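Local coordinates for N-acetylcysteine deacetylase (Bacillus subtilis, PDB 1YSJ), which probably catalyses the metal-dependent deacetylation of N-acetylcysteine to cysteine and acetate, in a pathway that lets the bacterium use S-(2-succino)cysteine as a sulfur source, at residues A[142-147]-A[395-400]; A[158-163]-A[312-317]; A[253-258]-A[271-276]. The protein carries 1 engineered substitution. One frame throughout, in Å; residues are numbered along the deposited sequence.

Contact 1: A[142-147]-A[395-400]; sequences RAELKG and LAVIVL
L145 and K146 pass alongside the helical residues V397 and L400, the CA of K146 5.4 Å from the CA of L400, with no direct hydrogen bond between the segments. L145 and L400 carry the apolar packing, with V397 beside them. The CG of L145 lies anti to the carbonyl carbon (chi1 -64°), which sends CD2 in between the two helix side chains: it meets V397 CG2 at 3.9 Å, the two side chains crossing at about a right angle, and L400 CD1 at 3.8 Å. The other methyl of V397, CG1, rests near the carbonyl oxygen of E144. The carboxylate of E144 lies loosely near V397, while its salt bridge is to R141. K146 is the centre of an inverse gamma turn, and its CB sits 3.6 Å from L400 O. At G147 the backbone comes so close to L400 that a CB would be tight against CD2; it would also jam against the carbonyl oxygen of K146. Polar atoms are joined through one water, which donates to E144 O (2.7 Å) and V397 O (2.9 Å) and accepts from K146 N. Behind L145 lie L138 of helix 124-139 and I83 of strand 79-84, while G147 bonds to G85 as the chain enters strand 148-154. The chemistry is that of a loop laid on a C-terminal helix by leucine and valine methyls, with a single water settling three backbone groups that do not meet directly.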
loop_
_atom_site.group_PDB
_atom_site.type_symbol
_atom_site.label_atom_id
_atom_site.label_comp_id
_atom_site.label_asym_id
_atom_site.label_seq_id
_atom_site.Cartn_x
_atom_site.Cartn_y
_atom_site.Cartn_z
ATOM N N ARG A 142 7.606 -16.251 56.680
ATOM C CA ARG A 142 6.904 -17.492 56.320
ATOM C C ARG A 142 5.815 -17.900 57.309
ATOM O O ARG A 142 4.815 -18.499 56.912
ATOM C CB ARG A 142 7.901 -18.640 56.143
ATOM C CG ARG A 142 8.828 -18.471 54.955
ATOM C CD ARG A 142 9.952 -19.478 54.999
ATOM N NE ARG A 142 10.913 -19.272 53.918
ATOM C CZ ARG A 142 10.888 -19.913 52.753
ATOM N NH1 ARG A 142 9.943 -20.808 52.496
ATOM N NH2 ARG A 142 11.811 -19.658 51.839
ATOM N N ALA A 143 6.012 -17.573 58.585
ATOM C CA ALA A 143 5.021 -17.855 59.629
ATOM C C ALA A 143 3.720 -17.064 59.443
ATOM O O ALA A 143 2.663 -17.481 59.922
ATOM C CB ALA A 143 5.612 -17.605 61.012
ATOM N N GLU A 144 3.804 -15.930 58.748
ATOM C CA GLU A 144 2.637 -15.084 58.471
ATOM C C GLU A 144 1.834 -15.559 57.258
ATOM O O GLU A 144 0.665 -15.200 57.105
ATOM C CB GLU A 144 3.057 -13.627 58.263
ATOM C CG GLU A 144 3.609 -12.938 59.507
ATOM C CD GLU A 144 3.914 -11.464 59.273
ATOM O OE1 GLU A 144 5.090 -11.063 59.445
ATOM O OE2 GLU A 144 2.980 -10.709 58.911
ATOM N N LEU A 145 2.463 -16.359 56.399
ATOM C CA LEU A 145 1.813 -16.834 55.180
ATOM C C LEU A 145 0.910 -18.039 55.425
ATOM O O LEU A 145 1.373 -19.100 55.853
ATOM C CB LEU A 145 2.849 -17.163 54.099
ATOM C CG LEU A 145 3.721 -16.035 53.534
ATOM C CD1 LEU A 145 4.765 -16.608 52.582
ATOM C CD2 LEU A 145 2.881 -14.969 52.836
ATOM N N LYS A 146 -0.379 -17.864 55.148
ATOM C CA LYS A 146 -1.351 -18.951 55.248
ATOM C C LYS A 146 -1.460 -19.663 53.897
ATOM O O LYS A 146 -2.535 -19.765 53.299
ATOM C CB LYS A 146 -2.722 -18.436 55.713
ATOM C CG LYS A 146 -2.707 -17.489 56.914
ATOM C CD LYS A 146 -2.293 -18.179 58.206
ATOM C CE LYS A 146 -2.864 -17.460 59.430
ATOM N NZ LYS A 146 -2.549 -15.999 59.454
ATOM N N GLY A 147 -0.323 -20.148 53.417
ATOM C CA GLY A 147 -0.268 -20.832 52.143
ATOM C C GLY A 147 1.035 -20.568 51.434
ATOM O O GLY A 147 2.083 -20.448 52.066
ATOM N N LEU A 395 0.472 -7.342 50.543
ATOM C CA LEU A 395 -0.670 -7.833 49.775
ATOM C C LEU A 395 -0.768 -9.358 49.822
ATOM O O LEU A 395 -1.846 -9.902 50.054
ATOM C CB LEU A 395 -0.599 -7.341 48.324
ATOM C CG LEU A 395 -1.736 -7.721 47.371
ATOM C CD1 LEU A 395 -3.059 -7.079 47.788
ATOM C CD2 LEU A 395 -1.383 -7.340 45.948
ATOM N N ALA A 396 0.361 -10.036 49.618
ATOM C CA ALA A 396 0.423 -11.501 49.679
ATOM C C ALA A 396 -0.084 -12.056 51.012
ATOM O O ALA A 396 -0.882 -12.998 51.030
ATOM C CB ALA A 396 1.837 -11.984 49.406
ATOM N N VAL A 397 0.379 -11.463 52.114
ATOM C CA VAL A 397 -0.045 -11.852 53.461
ATOM C C VAL A 397 -1.553 -11.634 53.661
ATOM O O VAL A 397 -2.246 -12.501 54.202
ATOM C CB VAL A 397 0.763 -11.101 54.556
ATOM C CG1 VAL A 397 0.213 -11.391 55.952
ATOM C CG2 VAL A 397 2.243 -11.468 54.478
ATOM N N ILE A 398 -2.047 -10.480 53.212
ATOM C CA ILE A 398 -3.457 -10.118 53.354
ATOM C C ILE A 398 -4.373 -11.001 52.506
ATOM O O ILE A 398 -5.411 -11.464 52.991
ATOM C CB ILE A 398 -3.705 -8.622 53.039
ATOM C CG1 ILE A 398 -3.058 -7.741 54.107
ATOM C CG2 ILE A 398 -5.201 -8.322 52.957
ATOM C CD1 ILE A 398 -2.913 -6.287 53.713
ATOM N N VAL A 399 -3.989 -11.234 51.252
ATOM C CA VAL A 399 -4.775 -12.084 50.356
ATOM C C VAL A 399 -4.910 -13.501 50.916
ATOM O O VAL A 399 -6.017 -14.031 50.996
ATOM C CB VAL A 399 -4.214 -12.102 48.910
ATOM C CG1 VAL A 399 -4.933 -13.150 48.055
ATOM C CG2 VAL A 399 -4.362 -10.738 48.277
ATOM N N LEU A 400 -3.791 -14.088 51.335
ATOM C CA LEU A 400 -3.780 -15.452 51.871
ATOM C C LEU A 400 -4.574 -15.617 53.173
ATOM O O LEU A 400 -4.986 -16.729 53.511
ATOM C CB LEU A 400 -2.342 -15.968 52.034
ATOM C CG LEU A 400 -1.551 -16.300 50.759
ATOM C CD1 LEU A 400 -0.088 -16.576 51.088
ATOM C CD2 LEU A 400 -2.159 -17.472 49.989
HETATM O O HOH W 1 -1.262 -14.989 55.197
#

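Contact 2: A[158-163]-A[312-317]. With NI (nickel (II) ion), chain D.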
loop_
_atom_site.group_PDB
_atom_site.type_symbol
_atom_site.label_atom_id
_atom_site.label_comp_id
_atom_site.label_asym_id
_atom_site.label_seq_id
_atom_site.Cartn_x
_atom_site.Cartn_y
_atom_site.Cartn_z
ATOM N N GLU A 158 6.730 -8.049 25.986
ATOM C CA GLU A 158 6.673 -7.047 24.927
ATOM C C GLU A 158 6.136 -7.583 23.601
ATOM O O GLU A 158 5.641 -6.816 22.780
ATOM C CB GLU A 158 8.035 -6.368 24.739
ATOM C CG GLU A 158 8.539 -5.617 25.979
ATOM C CD GLU A 158 7.727 -4.366 26.309
ATOM O OE1 GLU A 158 6.803 -3.989 25.551
ATOM O OE2 GLU A 158 8.017 -3.739 27.345
ATOM N N ILE A 159 6.225 -8.894 23.398
ATOM C CA ILE A 159 5.677 -9.504 22.182
ATOM C C ILE A 159 4.443 -10.351 22.485
ATOM O O ILE A 159 3.959 -11.092 21.625
ATOM C CB ILE A 159 6.743 -10.307 21.395
ATOM C CG1 ILE A 159 7.380 -11.387 22.282
ATOM C CG2 ILE A 159 7.787 -9.352 20.809
ATOM C CD1 ILE A 159 8.101 -12.479 21.516
ATOM N N ALA A 160 3.946 -10.219 23.715
ATOM C CA ALA A 160 2.719 -10.878 24.184
ATOM C C ALA A 160 2.755 -12.398 24.035
ATOM O O ALA A 160 1.738 -13.027 23.712
ATOM C CB ALA A 160 1.481 -10.283 23.483
ATOM N N ALA A 161 3.922 -12.987 24.297
ATOM C CA ALA A 161 4.117 -14.415 24.069
ATOM C C ALA A 161 4.502 -15.194 25.333
ATOM O O ALA A 161 4.302 -16.406 25.406
ATOM C CB ALA A 161 5.138 -14.626 22.969
ATOM N N GLY A 162 5.027 -14.490 26.330
ATOM C CA GLY A 162 5.566 -15.126 27.530
ATOM C C GLY A 162 4.553 -15.689 28.500
ATOM O O GLY A 162 4.760 -16.771 29.058
ATOM N N ALA A 163 3.469 -14.950 28.719
ATOM C CA ALA A 163 2.381 -15.400 29.582
ATOM C C ALA A 163 1.752 -16.702 29.081
ATOM O O ALA A 163 1.420 -17.578 29.877
ATOM C CB ALA A 163 1.326 -14.308 29.729
ATOM N N PHE A 312 -7.710 -11.780 13.918
ATOM C CA PHE A 312 -6.628 -12.472 14.629
ATOM C C PHE A 312 -6.480 -11.976 16.066
ATOM O O PHE A 312 -5.852 -10.939 16.302
ATOM C CB PHE A 312 -5.293 -12.331 13.886
ATOM C CG PHE A 312 -5.370 -12.659 12.422
ATOM C CD1 PHE A 312 -5.550 -11.649 11.480
ATOM C CD2 PHE A 312 -5.257 -13.974 11.984
ATOM C CE1 PHE A 312 -5.616 -11.943 10.127
ATOM C CE2 PHE A 312 -5.323 -14.280 10.629
ATOM C CZ PHE A 312 -5.505 -13.261 9.699
ATOM N N PRO A 313 -7.065 -12.711 17.031
ATOM C CA PRO A 313 -6.973 -12.346 18.444
ATOM C C PRO A 313 -5.530 -12.300 18.948
ATOM O O PRO A 313 -4.729 -13.196 18.653
ATOM C CB PRO A 313 -7.759 -13.457 19.150
ATOM C CG PRO A 313 -8.671 -13.999 18.103
ATOM C CD PRO A 313 -7.871 -13.930 16.839
ATOM N N TYR A 314 -5.218 -11.242 19.692
ATOM C CA TYR A 314 -3.877 -10.999 20.200
ATOM C C TYR A 314 -3.910 -10.998 21.732
ATOM O O TYR A 314 -3.285 -11.851 22.367
ATOM C CB TYR A 314 -3.355 -9.674 19.623
ATOM C CG TYR A 314 -1.918 -9.307 19.938
ATOM C CD1 TYR A 314 -0.852 -9.999 19.365
ATOM C CD2 TYR A 314 -1.627 -8.232 20.779
ATOM C CE1 TYR A 314 0.471 -9.644 19.645
ATOM C CE2 TYR A 314 -0.315 -7.869 21.068
ATOM C CZ TYR A 314 0.726 -8.573 20.494
ATOM O OH TYR A 314 2.021 -8.207 20.781
ATOM N N LEU A 315 -4.665 -10.066 22.316
ATOM C CA LEU A 315 -4.786 -9.962 23.774
ATOM C C LEU A 315 -6.201 -9.632 24.257
ATOM O O LEU A 315 -6.838 -8.718 23.727
ATOM C CB LEU A 315 -3.817 -8.910 24.324
ATOM C CG LEU A 315 -2.312 -9.194 24.355
ATOM C CD1 LEU A 315 -1.569 -7.975 24.874
ATOM C CD2 LEU A 315 -1.977 -10.424 25.195
ATOM N N PRO A 316 -6.698 -10.382 25.265
ATOM C CA PRO A 316 -7.875 -9.935 26.013
ATOM C C PRO A 316 -7.545 -8.702 26.860
ATOM O O PRO A 316 -6.377 -8.337 27.007
ATOM C CB PRO A 316 -8.187 -11.129 26.925
ATOM C CG PRO A 316 -6.889 -11.845 27.065
ATOM C CD PRO A 316 -6.208 -11.690 25.746
ATOM N N SER A 317 -8.573 -8.073 27.411
ATOM C CA SER A 317 -8.398 -6.928 28.292
ATOM C C SER A 317 -7.926 -7.341 29.694
ATOM O O SER A 317 -8.325 -8.393 30.203
ATOM C CB SER A 317 -9.717 -6.173 28.396
ATOM O OG SER A 317 -9.557 -4.995 29.152
HETATM NI NI NI D . 6.233 -2.173 27.033
HETATM O O HOH W 2 3.948 -8.794 19.040
HETATM O O HOH W 3 4.837 -3.336 28.715
HETATM O O HOH W 4 3.971 -1.609 26.825
#
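A160 makes nearly the whole contact with one methyl, presented to Y314 and L315 by a backbone in the left-handed helical region (phi 57°, psi 39°). The methyl CB lies 3.4 Å from Y314 OH and 3.5 Å from Y314 CZ, meeting the phenol end of the ring obliquely, and L315 CD2 closes on the same CB at 3.9 Å. Y314 reaches this far because its CG is anti to the backbone N (chi1 -175°), which carries the ring out from the strand; Y314 and L315 form a classic beta bulge opposite V203, and both reach the A160 methyl. The hydroxyl makes no direct hydrogen bond to the loop. It pairs instead with a water at 2.7 Å from Y314 OH, and that water gives a long, weak bond to I159 O. A phenylalanine in place of Y314 would probably leave this water without its closer partner and thin the packing against the A160 methyl. W264 of the second subunit meets the Y314 ring edge-to-face. Two residues before A160, E158 starts away from the strand and chelates a nickel ion with both carboxylate oxygens, OE1 and OE2 each 2.4 Å from the metal; C122, H374 and two waters complete the site, and C122 also binds the second nickel. E158 N is in turn hydrogen-bonded to D99. The loop thus holds a metal ligand and also touches the sheet of the smaller domain, as in the two-domain M20 peptidases. Between these two segments the chemistry is apolar packing plus one bridging water, with no direct hydrogen bond, so the metal-site loop meets the strand by shape and not by charge.

Contact 3: A[253-258]-A[271-276]; sequences VSITRV and AEMEGT
R257 meets E272 and E274 through a bend at its third torsion (chi3 57°), which folds the guanidinium back over the neighbouring strand, while E274 places CG between its own backbone N and carbonyl carbon (chi1 71°) and then runs out extended to meet it. R257 NE forms a salt bridge on the anti side of E274 OE1, the modelled 2.5 Å between NE and OE1 probably being somewhat too short, and NH2 adds a weak bond to the same OE1. R257 NH1 donates to E272 OE2 at 2.9 Å, arriving from above that carboxylate's plane. Both acceptors lie at the guanidinium edge, the E274 carboxylate turned 87° to it, so two glutamates fix the rotation of one arginine. Beneath this the strands pair antiparallel. S254 and T276 exchange a reciprocal pair of backbone hydrogen bonds, with S254 N 2.9 Å from T276 O. At T256 and R257 a classic beta bulge faces E274, whose O accepts from T256 N at 2.9 Å and from R257 N at 3.1 Å. G275 packs CA to CA against I255, where a CB would clash with S254 O. On the other face V258 and M273, a selenomethionine, lie side by side, V258 CG2 4.1 Å from M273 CB. M273 continues onto I208 of strand 197-211 and onto A230, I233 and I234, so it is packed under helix 226-237. Strand 270-278 is flanked by strands 252-260 and 197-211; at the outer strand, V258 pairs antiparallel with a strand of the second subunit, carrying the sheet across the dimer interface, and W264 of that subunit packs on E274 and T276.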
loop_
_atom_site.group_PDB
_atom_site.type_symbol
_atom_site.label_atom_id
_atom_site.label_comp_id
_atom_site.label_asym_id
_atom_site.label_seq_id
_atom_site.Cartn_x
_atom_site.Cartn_y
_atom_site.Cartn_z
ATOM N N VAL A 253 -11.087 1.576 16.480
ATOM C CA VAL A 253 -10.543 0.922 15.298
ATOM C C VAL A 253 -9.415 1.774 14.730
ATOM O O VAL A 253 -9.602 2.944 14.404
ATOM C CB VAL A 253 -11.628 0.637 14.231
ATOM C CG1 VAL A 253 -11.013 0.012 12.987
ATOM C CG2 VAL A 253 -12.699 -0.283 14.797
ATOM N N SER A 254 -8.236 1.171 14.637
ATOM C CA SER A 254 -7.053 1.860 14.160
ATOM C C SER A 254 -6.463 1.107 12.973
ATOM O O SER A 254 -5.843 0.057 13.141
ATOM C CB SER A 254 -6.037 2.003 15.297
ATOM O OG SER A 254 -4.863 2.665 14.867
ATOM N N ILE A 255 -6.692 1.637 11.776
ATOM C CA ILE A 255 -6.132 1.081 10.544
ATOM C C ILE A 255 -4.697 1.580 10.404
ATOM O O ILE A 255 -4.449 2.790 10.400
ATOM C CB ILE A 255 -6.975 1.475 9.299
ATOM C CG1 ILE A 255 -8.405 0.940 9.436
ATOM C CG2 ILE A 255 -6.325 0.961 8.000
ATOM C CD1 ILE A 255 -9.421 1.666 8.587
ATOM N N THR A 256 -3.764 0.639 10.286
ATOM C CA THR A 256 -2.332 0.943 10.330
ATOM C C THR A 256 -1.613 0.696 9.001
ATOM O O THR A 256 -0.528 1.230 8.770
ATOM C CB THR A 256 -1.623 0.142 11.456
ATOM O OG1 THR A 256 -1.902 -1.256 11.304
ATOM C CG2 THR A 256 -2.104 0.603 12.829
ATOM N N ARG A 257 -2.212 -0.121 8.139
ATOM C CA ARG A 257 -1.634 -0.421 6.835
ATOM C C ARG A 257 -2.695 -0.474 5.733
ATOM O O ARG A 257 -3.747 -1.092 5.902
ATOM C CB ARG A 257 -0.834 -1.728 6.885
ATOM C CG ARG A 257 0.054 -1.953 5.665
ATOM C CD ARG A 257 0.856 -3.250 5.748
ATOM N NE ARG A 257 0.013 -4.435 5.919
ATOM C CZ ARG A 257 -0.597 -5.093 4.933
ATOM N NH1 ARG A 257 -0.483 -4.694 3.670
ATOM N NH2 ARG A 257 -1.334 -6.158 5.216
ATOM N N VAL A 258 -2.410 0.201 4.619
ATOM C CA VAL A 258 -3.249 0.153 3.421
ATOM C C VAL A 258 -2.347 -0.001 2.198
ATOM O O VAL A 258 -1.469 0.834 1.953
ATOM C CB VAL A 258 -4.127 1.423 3.254
ATOM C CG1 VAL A 258 -5.051 1.290 2.042
ATOM C CG2 VAL A 258 -4.949 1.702 4.504
ATOM N N ALA A 271 -7.362 -4.395 -3.127
ATOM C CA ALA A 271 -6.948 -3.434 -2.117
ATOM C C ALA A 271 -6.967 -4.144 -0.764
ATOM O O ALA A 271 -7.957 -4.786 -0.408
ATOM C CB ALA A 271 -7.870 -2.228 -2.111
ATOM N N GLU A 272 -5.865 -4.052 -0.025
ATOM C CA GLU A 272 -5.807 -4.639 1.312
ATOM C C GLU A 272 -5.547 -3.607 2.401
ATOM O O GLU A 272 -4.881 -2.595 2.175
ATOM C CB GLU A 272 -4.800 -5.800 1.390
ATOM C CG GLU A 272 -3.328 -5.417 1.223
ATOM C CD GLU A 272 -2.375 -6.599 1.385
ATOM O OE1 GLU A 272 -2.847 -7.755 1.468
ATOM O OE2 GLU A 272 -1.146 -6.371 1.428
HETATM N N MSE A 273 -6.107 -3.866 3.578
HETATM C CA MSE A 273 -5.849 -3.049 4.753
HETATM C C MSE A 273 -5.785 -3.904 6.013
HETATM O O MSE A 273 -6.417 -4.962 6.091
HETATM C CB MSE A 273 -6.893 -1.934 4.896
HETATM C CG MSE A 273 -8.304 -2.395 5.230
HETATM SE SE MSE A 273 -9.595 -0.932 5.100
HETATM C CE MSE A 273 -9.711 -0.820 3.179
ATOM N N GLU A 274 -5.001 -3.454 6.984
ATOM C CA GLU A 274 -4.944 -4.121 8.277
ATOM C C GLU A 274 -4.778 -3.125 9.414
ATOM O O GLU A 274 -4.440 -1.963 9.190
ATOM C CB GLU A 274 -3.875 -5.233 8.306
ATOM C CG GLU A 274 -2.417 -4.783 8.295
ATOM C CD GLU A 274 -1.436 -5.940 8.503
ATOM O OE1 GLU A 274 -0.313 -5.877 7.957
ATOM O OE2 GLU A 274 -1.781 -6.913 9.217
ATOM N N GLY A 275 -5.042 -3.589 10.630
ATOM C CA GLY A 275 -4.960 -2.747 11.814
ATOM C C GLY A 275 -5.394 -3.464 13.076
ATOM O O GLY A 275 -5.484 -4.696 13.111
ATOM N N THR A 276 -5.673 -2.681 14.110
ATOM C CA THR A 276 -6.024 -3.226 15.412
ATOM C C THR A 276 -7.346 -2.684 15.926
ATOM O O THR A 276 -7.738 -1.558 15.618
ATOM C CB THR A 276 -4.942 -2.937 16.478
ATOM O OG1 THR A 276 -4.578 -1.554 16.424
ATOM C CG2 THR A 276 -3.713 -3.785 16.246
#

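Overall arrangement
Contacts 2 and 3 reach the same four-stranded antiparallel sheet, contact 2 through outermost strand 306-320, contact 3 through outermost strand 252-260 and its neighbour 270-278; their nearest atoms are about 6 Å apart, and W264 of the second subunit touches both. Contact 1 belongs to the other domain, its centre 48 Å from that of contact 3 and on the opposite side of the chain's centre. It is the most buried of the three; its direct contacts are mostly apolar, its polar link a bridging water. Contact 2, close to the chain's centre, is the small joint between metal-site loop and sheet. Contact 3, partly buried at the dimer edge, relies on backbone ladder and charge pairs.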